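PDB 1U9K: triggering receptor expressed on myeloid cells 1 from Mus musculus, which serves as a myeloid cell-surface receptor that amplifies inflammatory responses, pairing on ligand activation with the adapter DAP12 to start SYK-mediated signalling. Local coordinates for residues R92-H97 with P102-H107. Residues are numbered along the deposited sequence; the frame is centred on the assembly and turned at random.
Sequences RCVIYH and PVVLFH. With ZN (zinc ion), chain D.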
# COMPACT_ATOMS: atom_id res chain seq x y z
N ARG A 92 1.07 0.18 5.51
CA ARG A 92 2.24 0.58 4.79
C ARG A 92 2.25 -0.02 3.42
O ARG A 92 1.64 -1.06 3.19
CB ARG A 92 3.51 0.14 5.52
CG ARG A 92 3.54 -1.31 5.81
CD ARG A 92 4.73 -1.77 6.56
NE ARG A 92 4.84 -3.23 6.55
CZ ARG A 92 5.64 -3.92 7.36
NH1 ARG A 92 6.39 -3.30 8.21
NH2 ARG A 92 5.70 -5.23 7.32
N CYS A 93 2.98 0.62 2.52
CA CYS A 93 3.38 0.05 1.23
C CYS A 93 4.77 -0.57 1.39
O CYS A 93 5.65 -0.00 2.06
CB CYS A 93 3.62 1.15 0.17
SG CYS A 93 2.27 2.22 -0.25
N VAL A 94 4.97 -1.72 0.75
CA VAL A 94 6.21 -2.44 0.86
C VAL A 94 6.63 -3.07 -0.44
O VAL A 94 5.82 -3.34 -1.35
CB VAL A 94 6.12 -3.56 1.87
CG1 VAL A 94 5.81 -3.02 3.27
CG2 VAL A 94 5.14 -4.67 1.40
N ILE A 95 7.94 -3.29 -0.55
CA ILE A 95 8.47 -4.33 -1.45
C ILE A 95 8.18 -5.65 -0.76
O ILE A 95 8.60 -5.87 0.39
CB ILE A 95 9.93 -4.17 -1.73
CG1 ILE A 95 10.27 -2.76 -2.25
CG2 ILE A 95 10.43 -5.31 -2.71
CD1 ILE A 95 9.51 -2.36 -3.51
N TYR A 96 7.47 -6.52 -1.47
CA TYR A 96 6.99 -7.79 -1.03
C TYR A 96 7.75 -8.95 -1.65
O TYR A 96 7.73 -9.17 -2.88
CB TYR A 96 5.53 -7.88 -1.33
CG TYR A 96 4.78 -9.05 -0.71
CD1 TYR A 96 4.49 -9.08 0.65
CD2 TYR A 96 4.32 -10.08 -1.52
CE1 TYR A 96 3.80 -10.15 1.21
CE2 TYR A 96 3.63 -11.16 -0.98
CZ TYR A 96 3.36 -11.18 0.38
OH TYR A 96 2.68 -12.25 0.88
N HIS A 97 8.45 -9.68 -0.79
CA HIS A 97 9.31 -10.79 -1.22
C HIS A 97 9.47 -11.83 -0.12
O HIS A 97 10.57 -12.06 0.35
CB HIS A 97 10.67 -10.26 -1.66
CG HIS A 97 11.32 -9.28 -0.66
ND1 HIS A 97 12.45 -8.54 -0.96
CD2 HIS A 97 10.97 -8.94 0.60
CE1 HIS A 97 12.76 -7.79 0.08
NE2 HIS A 97 11.88 -8.01 1.04
N PRO A 102 9.72 -7.61 4.36
CA PRO A 102 9.32 -6.57 3.40
C PRO A 102 10.22 -5.33 3.55
O PRO A 102 10.74 -5.06 4.66
CB PRO A 102 7.84 -6.37 3.70
CG PRO A 102 7.44 -7.61 4.44
CD PRO A 102 8.59 -7.95 5.35
N VAL A 103 10.45 -4.62 2.46
CA VAL A 103 11.15 -3.34 2.51
C VAL A 103 10.07 -2.29 2.53
O VAL A 103 9.27 -2.22 1.62
CB VAL A 103 12.07 -3.09 1.29
CG1 VAL A 103 12.76 -1.72 1.40
CG2 VAL A 103 13.10 -4.22 1.09
N VAL A 104 10.07 -1.46 3.56
CA VAL A 104 9.05 -0.43 3.70
C VAL A 104 9.34 0.73 2.76
O VAL A 104 10.43 1.28 2.79
CB VAL A 104 8.97 0.04 5.17
CG1 VAL A 104 7.92 1.06 5.36
CG2 VAL A 104 8.76 -1.19 6.11
N LEU A 105 8.39 1.08 1.91
CA LEU A 105 8.43 2.26 1.07
C LEU A 105 7.81 3.46 1.83
O LEU A 105 6.99 3.30 2.74
CB LEU A 105 7.66 2.00 -0.21
CG LEU A 105 8.16 0.81 -1.03
CD1 LEU A 105 7.19 0.58 -2.15
CD2 LEU A 105 9.56 1.06 -1.54
N PHE A 106 8.17 4.67 1.45
CA PHE A 106 7.45 5.84 1.92
C PHE A 106 7.58 5.84 3.44
O PHE A 106 8.66 5.66 3.96
CB PHE A 106 6.02 5.83 1.39
CG PHE A 106 5.33 7.17 1.48
CD1 PHE A 106 5.96 8.31 1.03
CD2 PHE A 106 4.05 7.27 2.01
CE1 PHE A 106 5.33 9.54 1.11
CE2 PHE A 106 3.42 8.50 2.10
CZ PHE A 106 4.06 9.63 1.64
N HIS A 107 6.46 6.01 4.16
CA HIS A 107 6.45 5.88 5.60
C HIS A 107 5.09 5.26 6.00
O HIS A 107 4.15 5.24 5.19
CB HIS A 107 6.82 7.19 6.30
CG HIS A 107 6.11 8.39 5.79
ND1 HIS A 107 6.44 9.02 4.61
CD2 HIS A 107 5.10 9.11 6.32
CE1 HIS A 107 5.63 10.05 4.41
NE2 HIS A 107 4.81 10.13 5.44
ZN ZN D . 13.31 -8.35 -3.06
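The imidazole of His-97 meets Pro-102 at its edge, where the proline N lies in the ring plane, while Ile-95 CG2 sits over one face, offset toward the rim. Val-103 CG2 approaches the ring obliquely, 3.7 Å from His-97 CE1. Histidine suits this place because both ring nitrogens are engaged: His-97 ND1 binds a zinc ion at 2.3 Å and NE2 is hydrogen-bonded to Asp-101 O, which together fix the ring's rotation. The guanidinium of Arg-92 is met obliquely by Val-104 CG2, 3.8 Å from Arg-92 NH1, and by Pro-102 CG. With CG between its backbone N and carbonyl carbon (chi1 54°), Arg-92 uses its long, extended chain to cross Val-104 at about a right angle, while its NE is hydrogen-bonded to Gln-36 OE1.

The two segments belong to strands 89-96 and 103-113, an antiparallel hairpin of the V-type immunoglobulin domain, the F and G strands that carry the CDR3-like loop. Ile-95 and Val-103, beta-branched residues suited to strands, form a hydrogen-bonded pair. Leu-105 N donates a further backbone hydrogen bond to Cys-93 O, 2.9 Å. Cys-93 is tied to Cys-21 by the disulfide, and the apolar bulk of Leu-105 fills the space beside Ile-95, CD2 lying 3.9 Å from Ile-95 CG1. Replacing Leu-105 with alanine removes both methyls, which would probably open a gap beside Ile-95 and Phe-23. Val-94 CB packs alongside Pro-102 CB, 3.8 Å away.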